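Local coordinates for protein afamin (Homo sapiens, PDB 6FAK) that carries hydrophobic molecules in body fluids, binding vitamin E and keeping lipidated Wnt proteins soluble and active, at residues I28-F39 / N139-P150. Sequence-based numbering, arbitrary orientation.
Sequences IAFAQYVQEATF and NHFLYEVARRNP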
ATOM      1  N   ILE A  28     -11.506  15.078  -4.311  1.00 26.83           N
ATOM      2  CA  ILE A  28     -10.650  14.036  -3.739  1.00 26.05           C
ATOM      3  C   ILE A  28     -10.758  14.095  -2.192  1.00 25.37           C
ATOM      4  O   ILE A  28     -11.053  13.089  -1.564  1.00 24.77           O
ATOM      5  CB  ILE A  28      -9.177  14.190  -4.112  1.00 26.24           C
ATOM      6  CG1 ILE A  28      -8.962  13.905  -5.616  1.00 26.90           C
ATOM      7  CG2 ILE A  28      -8.310  13.233  -3.300  1.00 25.64           C
ATOM      8  CD1 ILE A  28      -7.555  14.114  -6.120  1.00 27.71           C
ATOM      9  N   ALA A  29     -10.563  15.276  -1.616  1.00 25.05           N
ATOM     10  CA  ALA A  29     -10.596  15.404  -0.131  1.00 25.10           C
ATOM     11  C   ALA A  29     -11.954  14.938   0.470  1.00 24.62           C
ATOM     12  O   ALA A  29     -12.002  14.196   1.436  1.00 24.18           O
ATOM     13  CB  ALA A  29     -10.327  16.844   0.268  1.00 25.48           C
ATOM     14  N   PHE A  30     -13.031  15.462  -0.102  1.00 24.83           N
ATOM     15  CA  PHE A  30     -14.369  15.219   0.384  1.00 25.07           C
ATOM     16  C   PHE A  30     -14.725  13.747   0.261  1.00 24.30           C
ATOM     17  O   PHE A  30     -15.143  13.144   1.251  1.00 24.01           O
ATOM     18  CB  PHE A  30     -15.379  16.087  -0.354  1.00 26.22           C
ATOM     19  CG  PHE A  30     -16.756  16.155   0.275  1.00 26.86           C
ATOM     20  CD1 PHE A  30     -17.063  15.627   1.510  1.00 27.17           C
ATOM     21  CD2 PHE A  30     -17.752  16.815  -0.401  1.00 28.23           C
ATOM     22  CE1 PHE A  30     -18.340  15.747   2.060  1.00 27.75           C
ATOM     23  CE2 PHE A  30     -19.061  16.908   0.093  1.00 28.66           C
ATOM     24  CZ  PHE A  30     -19.350  16.397   1.357  1.00 28.53           C
ATOM     25  N   ALA A  31     -14.414  13.172  -0.899  1.00 23.84           N
ATOM     26  CA  ALA A  31     -14.712  11.756  -1.186  1.00 23.56           C
ATOM     27  C   ALA A  31     -13.943  10.814  -0.305  1.00 23.04           C
ATOM     28  O   ALA A  31     -14.471   9.766   0.094  1.00 22.92           O
ATOM     29  CB  ALA A  31     -14.472  11.443  -2.666  1.00 23.71           C
ATOM     30  N   GLN A  32     -12.689  11.164   0.021  1.00 22.60           N
ATOM     31  CA  GLN A  32     -11.889  10.309   0.925  1.00 22.34           C
ATOM     32  C   GLN A  32     -12.351  10.403   2.388  1.00 22.25           C
ATOM     33  O   GLN A  32     -12.406   9.389   3.063  1.00 22.29           O
ATOM     34  CB  GLN A  32     -10.387  10.644   0.841  1.00 22.12           C
ATOM     35  CG  GLN A  32      -9.786  10.362  -0.522  1.00 22.22           C
ATOM     36  CD  GLN A  32      -8.281  10.524  -0.540  1.00 22.35           C
ATOM     37  OE1 GLN A  32      -7.756  11.534  -0.032  1.00 22.50           O
ATOM     38  NE2 GLN A  32      -7.583   9.558  -1.178  1.00 22.39           N
ATOM     39  N   TYR A  33     -12.613  11.622   2.876  1.00 22.33           N
ATOM     40  CA  TYR A  33     -13.083  11.814   4.223  1.00 22.39           C
ATOM     41  C   TYR A  33     -14.498  11.290   4.487  1.00 22.55           C
ATOM     42  O   TYR A  33     -14.789  10.778   5.574  1.00 22.60           O
ATOM     43  CB  TYR A  33     -12.956  13.293   4.621  1.00 22.65           C
ATOM     44  CG  TYR A  33     -11.530  13.677   5.045  1.00 22.65           C
ATOM     45  CD1 TYR A  33     -10.863  12.984   6.062  1.00 22.60           C
ATOM     46  CD2 TYR A  33     -10.890  14.750   4.484  1.00 22.84           C
ATOM     47  CE1 TYR A  33      -9.590  13.356   6.472  1.00 22.61           C
ATOM     48  CE2 TYR A  33      -9.604  15.126   4.878  1.00 22.84           C
ATOM     49  CZ  TYR A  33      -8.979  14.430   5.865  1.00 22.77           C
ATOM     50  OH  TYR A  33      -7.716  14.817   6.264  1.00 22.96           O
ATOM     51  N   VAL A  34     -15.382  11.442   3.505  1.00 22.71           N
ATOM     52  CA  VAL A  34     -16.822  11.144   3.669  1.00 22.97           C
ATOM     53  C   VAL A  34     -17.199  10.285   2.472  1.00 23.37           C
ATOM     54  O   VAL A  34     -17.701  10.761   1.426  1.00 23.48           O
ATOM     55  CB  VAL A  34     -17.700  12.424   3.768  1.00 23.37           C
ATOM     56  CG1 VAL A  34     -19.117  12.042   4.177  1.00 23.69           C
ATOM     57  CG2 VAL A  34     -17.151  13.425   4.784  1.00 23.35           C
ATOM     58  N   GLN A  35     -16.851   9.023   2.599  1.00 23.54           N
ATOM     59  CA  GLN A  35     -16.910   8.105   1.482  1.00 24.02           C
ATOM     60  C   GLN A  35     -18.355   7.748   1.091  1.00 24.89           C
ATOM     61  O   GLN A  35     -18.565   7.201   0.023  1.00 24.93           O
ATOM     62  CB  GLN A  35     -16.129   6.821   1.829  1.00 23.72           C
ATOM     63  CG  GLN A  35     -14.624   7.045   1.921  1.00 23.35           C
ATOM     64  CD  GLN A  35     -13.989   5.978   2.713  1.00 23.29           C
ATOM     65  OE1 GLN A  35     -13.941   6.094   3.918  1.00 23.24           O
ATOM     66  NE2 GLN A  35     -13.556   4.890   2.055  1.00 23.49           N
ATOM     67  N   GLU A  36     -19.303   8.027   1.983  1.00 26.11           N
ATOM     68  CA  GLU A  36     -20.755   7.857   1.724  1.00 27.81           C
ATOM     69  C   GLU A  36     -21.375   9.044   1.005  1.00 28.35           C
ATOM     70  O   GLU A  36     -22.509   8.925   0.502  1.00 29.07           O
ATOM     71  CB  GLU A  36     -21.553   7.636   3.037  1.00 28.93           C
ATOM     72  CG  GLU A  36     -21.002   6.551   3.940  1.00 30.03           C
ATOM     73  CD  GLU A  36     -19.792   7.002   4.848  1.00 31.07           C
ATOM     74  OE1 GLU A  36     -19.284   8.169   4.712  1.00 30.61           O
ATOM     75  OE2 GLU A  36     -19.347   6.165   5.705  1.00 31.88           O
ATOM     76  N   ALA A  37     -20.688  10.188   0.953  1.00 28.36           N
ATOM     77  CA  ALA A  37     -21.243  11.370   0.288  1.00 28.85           C
ATOM     78  C   ALA A  37     -21.507  11.142  -1.209  1.00 29.63           C
ATOM     79  O   ALA A  37     -20.737  10.430  -1.903  1.00 29.27           O
ATOM     80  CB  ALA A  37     -20.376  12.592   0.495  1.00 28.93           C
ATOM     81  N   THR A  38     -22.626  11.720  -1.679  1.00 29.86           N
ATOM     82  CA  THR A  38     -23.096  11.578  -3.036  1.00 30.58           C
ATOM     83  C   THR A  38     -22.370  12.592  -3.904  1.00 31.45           C
ATOM     84  O   THR A  38     -21.768  13.545  -3.413  1.00 31.37           O
ATOM     85  CB  THR A  38     -24.641  11.838  -3.142  1.00 31.67           C
ATOM     86  OG1 THR A  38     -24.927  13.174  -2.695  1.00 31.45           O
ATOM     87  CG2 THR A  38     -25.438  10.865  -2.260  1.00 31.70           C
ATOM     88  N   PHE A  39     -22.448  12.400  -5.205  1.00 33.61           N
ATOM     89  CA  PHE A  39     -21.852  13.347  -6.165  1.00 36.84           C
ATOM     90  C   PHE A  39     -22.475  14.743  -6.151  1.00 37.02           C
ATOM     91  O   PHE A  39     -21.771  15.738  -6.324  1.00 36.66           O
ATOM     92  CB  PHE A  39     -21.826  12.785  -7.599  1.00 38.59           C
ATOM     93  CG  PHE A  39     -20.988  13.613  -8.537  1.00 40.57           C
ATOM     94  CD1 PHE A  39     -19.605  13.507  -8.535  1.00 38.44           C
ATOM     95  CD2 PHE A  39     -21.585  14.585  -9.354  1.00 42.89           C
ATOM     96  CE1 PHE A  39     -18.828  14.294  -9.372  1.00 40.42           C
ATOM     97  CE2 PHE A  39     -20.815  15.374 -10.198  1.00 43.55           C
ATOM     98  CZ  PHE A  39     -19.424  15.223 -10.207  1.00 42.27           C
ATOM     99  N   ASN A 139     -14.614  14.542 -13.274  1.00 38.60           N
ATOM    100  CA  ASN A 139     -15.111  14.807 -11.927  1.00 38.32           C
ATOM    101  C   ASN A 139     -15.732  13.554 -11.308  1.00 36.05           C
ATOM    102  O   ASN A 139     -15.391  13.207 -10.194  1.00 33.57           O
ATOM    103  CB  ASN A 139     -16.118  15.946 -11.871  1.00 38.72           C
ATOM    104  CG  ASN A 139     -15.470  17.328 -11.945  1.00 42.10           C
ATOM    105  OD1 ASN A 139     -14.261  17.476 -11.785  1.00 45.02           O
ATOM    106  ND2 ASN A 139     -16.292  18.352 -12.186  1.00 41.19           N
ATOM    107  N   HIS A 140     -16.603  12.869 -12.048  0.53 35.37           N
ATOM    108  CA  HIS A 140     -17.258  11.654 -11.540  0.53 35.56           C
ATOM    109  C   HIS A 140     -16.271  10.486 -11.374  0.53 35.40           C
ATOM    110  O   HIS A 140     -16.311   9.766 -10.361  0.53 33.20           O
ATOM    111  CB  HIS A 140     -18.461  11.257 -12.412  0.53 36.87           C
ATOM    112  CG  HIS A 140     -19.354  10.234 -11.775  0.53 37.46           C
ATOM    113  ND1 HIS A 140     -20.551  10.551 -11.175  0.53 38.46           N
ATOM    114  CD2 HIS A 140     -19.212   8.895 -11.637  0.53 37.27           C
ATOM    115  CE1 HIS A 140     -21.104   9.454 -10.689  0.53 37.77           C
ATOM    116  NE2 HIS A 140     -20.314   8.435 -10.962  0.53 36.65           N
ATOM    117  N   PHE A 141     -15.357  10.317 -12.331  1.00 34.90           N
ATOM    118  CA  PHE A 141     -14.252   9.316 -12.198  1.00 36.30           C
ATOM    119  C   PHE A 141     -13.428   9.476 -10.895  1.00 34.78           C
ATOM    120  O   PHE A 141     -13.223   8.516 -10.157  1.00 34.27           O
ATOM    121  CB  PHE A 141     -13.288   9.438 -13.400  1.00 41.07           C
ATOM    122  CG  PHE A 141     -11.995   8.668 -13.239  1.00 42.55           C
ATOM    123  CD1 PHE A 141     -11.938   7.307 -13.527  1.00 43.85           C
ATOM    124  CD2 PHE A 141     -10.850   9.304 -12.790  1.00 45.28           C
ATOM    125  CE1 PHE A 141     -10.771   6.595 -13.360  1.00 40.14           C
ATOM    126  CE2 PHE A 141      -9.674   8.609 -12.629  1.00 45.91           C
ATOM    127  CZ  PHE A 141      -9.647   7.251 -12.913  1.00 46.59           C
ATOM    128  N   LEU A 142     -12.979  10.705 -10.653  1.00 31.83           N
ATOM    129  CA  LEU A 142     -12.194  11.064  -9.533  1.00 32.23           C
ATOM    130  C   LEU A 142     -12.943  10.870  -8.192  1.00 29.51           C
ATOM    131  O   LEU A 142     -12.369  10.353  -7.240  1.00 29.01           O
ATOM    132  CB  LEU A 142     -11.725  12.498  -9.694  1.00 33.60           C
ATOM    133  CG  LEU A 142     -10.393  12.987  -9.192  1.00 38.64           C
ATOM    134  CD1 LEU A 142      -9.283  11.964  -9.348  1.00 39.34           C
ATOM    135  CD2 LEU A 142     -10.030  14.288  -9.928  1.00 38.93           C
ATOM    136  N   TYR A 143     -14.201  11.312  -8.132  1.00 27.89           N
ATOM    137  CA  TYR A 143     -15.108  10.942  -7.043  1.00 27.30           C
ATOM    138  C   TYR A 143     -15.134   9.440  -6.770  1.00 26.87           C
ATOM    139  O   TYR A 143     -14.999   9.014  -5.616  1.00 25.93           O
ATOM    140  CB  TYR A 143     -16.515  11.453  -7.357  1.00 28.09           C
ATOM    141  CG  TYR A 143     -17.651  10.921  -6.559  1.00 28.41           C
ATOM    142  CD1 TYR A 143     -17.848  11.326  -5.251  1.00 28.65           C
ATOM    143  CD2 TYR A 143     -18.589  10.054  -7.129  1.00 29.17           C
ATOM    144  CE1 TYR A 143     -18.914  10.844  -4.499  1.00 28.74           C
ATOM    145  CE2 TYR A 143     -19.676   9.581  -6.396  1.00 28.92           C
ATOM    146  CZ  TYR A 143     -19.844  10.003  -5.090  1.00 28.62           C
ATOM    147  OH  TYR A 143     -20.910   9.562  -4.373  1.00 29.08           O
ATOM    148  N   GLU A 144     -15.350   8.637  -7.815  1.00 27.18           N
ATOM    149  CA  GLU A 144     -15.575   7.214  -7.648  1.00 27.49           C
ATOM    150  C   GLU A 144     -14.281   6.517  -7.235  1.00 26.51           C
ATOM    151  O   GLU A 144     -14.298   5.617  -6.345  1.00 26.30           O
ATOM    152  CB  GLU A 144     -16.195   6.571  -8.907  1.00 29.54           C
ATOM    153  CG  GLU A 144     -17.617   7.069  -9.300  1.00 31.42           C
ATOM    154  CD  GLU A 144     -18.754   6.714  -8.346  1.00 34.53           C
ATOM    155  OE1 GLU A 144     -18.521   6.034  -7.327  1.00 34.57           O
ATOM    156  OE2 GLU A 144     -19.924   7.127  -8.629  1.00 37.14           O
ATOM    157  N   VAL A 145     -13.157   6.980  -7.778  1.00 25.53           N
ATOM    158  CA  VAL A 145     -11.850   6.439  -7.402  1.00 25.07           C
ATOM    159  C   VAL A 145     -11.450   6.806  -5.967  1.00 24.25           C
ATOM    160  O   VAL A 145     -11.045   5.943  -5.182  1.00 24.07           O
ATOM    161  CB  VAL A 145     -10.772   6.811  -8.445  1.00 25.65           C
ATOM    162  CG1 VAL A 145      -9.427   6.253  -8.022  1.00 25.76           C
ATOM    163  CG2 VAL A 145     -11.123   6.163  -9.792  1.00 26.49           C
ATOM    164  N   ALA A 146     -11.607   8.074  -5.591  1.00 23.90           N
ATOM    165  CA  ALA A 146     -11.150   8.550  -4.289  1.00 23.51           C
ATOM    166  C   ALA A 146     -11.916   7.944  -3.102  1.00 23.43           C
ATOM    167  O   ALA A 146     -11.320   7.550  -2.119  1.00 23.17           O
ATOM    168  CB  ALA A 146     -11.220  10.052  -4.230  1.00 23.56           C
ATOM    169  N   ARG A 147     -13.234   7.807  -3.228  1.00 23.54           N
ATOM    170  CA  ARG A 147     -14.024   7.187  -2.154  1.00 23.66           C
ATOM    171  C   ARG A 147     -13.682   5.728  -1.957  1.00 23.69           C
ATOM    172  O   ARG A 147     -13.802   5.225  -0.835  1.00 23.51           O
ATOM    173  CB  ARG A 147     -15.549   7.396  -2.363  1.00 24.01           C
ATOM    174  CG  ARG A 147     -16.132   6.729  -3.610  1.00 24.53           C
ATOM    175  CD  ARG A 147     -17.408   7.443  -4.100  1.00 25.19           C
ATOM    176  NE  ARG A 147     -18.434   7.454  -3.051  1.00 25.66           N
ATOM    177  CZ  ARG A 147     -19.612   6.853  -3.098  1.00 26.24           C
ATOM    178  NH1 ARG A 147     -19.990   6.195  -4.196  1.00 26.72           N
ATOM    179  NH2 ARG A 147     -20.417   6.900  -2.042  1.00 26.28           N
ATOM    180  N   ARG A 148     -13.191   5.078  -3.016  1.00 23.93           N
ATOM    181  CA  ARG A 148     -12.753   3.677  -2.925  1.00 24.31           C
ATOM    182  C   ARG A 148     -11.278   3.515  -2.559  1.00 23.97           C
ATOM    183  O   ARG A 148     -10.854   2.404  -2.297  1.00 24.11           O
ATOM    184  CB  ARG A 148     -13.039   2.930  -4.223  1.00 24.96           C
ATOM    185  CG  ARG A 148     -14.533   2.617  -4.435  1.00 25.67           C
ATOM    186  CD  ARG A 148     -14.838   2.188  -5.885  1.00 26.75           C
ATOM    187  NE  ARG A 148     -16.276   1.903  -6.042  1.00 27.62           N
ATOM    188  CZ  ARG A 148     -17.211   2.808  -6.240  1.00 27.95           C
ATOM    189  NH1 ARG A 148     -16.885   4.094  -6.426  1.00 27.95           N
ATOM    190  NH2 ARG A 148     -18.498   2.446  -6.246  1.00 28.46           N
ATOM    191  N   ASN A 149     -10.534   4.614  -2.513  1.00 23.63           N
ATOM    192  CA  ASN A 149      -9.084   4.617  -2.241  1.00 23.63           C
ATOM    193  C   ASN A 149      -8.802   5.771  -1.265  1.00 23.43           C
ATOM    194  O   ASN A 149      -8.136   6.751  -1.622  1.00 23.35           O
ATOM    195  CB  ASN A 149      -8.285   4.756  -3.567  1.00 23.67           C
ATOM    196  CG  ASN A 149      -8.459   3.575  -4.463  1.00 24.09           C
ATOM    197  OD1 ASN A 149      -7.766   2.599  -4.293  1.00 24.64           O
ATOM    198  ND2 ASN A 149      -9.448   3.626  -5.398  1.00 24.08           N
ATOM    199  N   PRO A 150      -9.327   5.676  -0.039  1.00 23.11           N
ATOM    200  CA  PRO A 150      -9.355   6.851   0.825  1.00 22.97           C
ATOM    201  C   PRO A 150      -8.004   7.306   1.344  1.00 23.01           C
ATOM    202  O   PRO A 150      -7.945   8.411   1.861  1.00 22.60           O
ATOM    203  CB  PRO A 150     -10.168   6.371   2.045  1.00 23.06           C
ATOM    204  CG  PRO A 150     -10.089   4.883   2.012  1.00 23.24           C
ATOM    205  CD  PRO A 150     -10.010   4.528   0.570  1.00 23.30           C
TER
HETATM  206  O   HOH W   1     -18.127   9.969  -1.342  1.00 26.50           O
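A31 meets A146 methyl to methyl, 3.9 Å between their CB atoms, and these two small residues let the short axes of helices 28-33 and 139-148 approach to 7.4 Å at a crossing angle of -39°. I28 packs on L142 beside them, and R147 CA lies against A31 O in a CA-H...O contact. Past the helix end the chain turns through V34-A37, and helix 139-148 grips this turn through Y143 and R147. With CG anti to the backbone N (chi1 166°), the Y143 ring is carried to the 37-39 backbone, between F39 CB over one face and R147 CD centred over the other, while its OH donates to a lone pair of A37 O at 2.6 Å. R147 NH2 bonds Q35 O at 2.8 Å, and a water links R147 NE to V34 O and A37 O. Q35 NE2 reaches R147 O almost straight (166°), its OE1 being hydrogen-bonded to the backbone N of K109, and Q32 NE2 bonds N149 O. A phenylalanine in place of Y143 would probably leave A37 O without its direct side-chain donor and the turn less firmly fixed. The F39 end is the more solvent-exposed side: F39 and H140 are partly exposed, though the F39 ring still turns an edge to the Y143 face. Within the first albumin domain, helix 154-171 covers I28, Q32 and L142, while M42 of helix 39-58 packs against A37 and Y143.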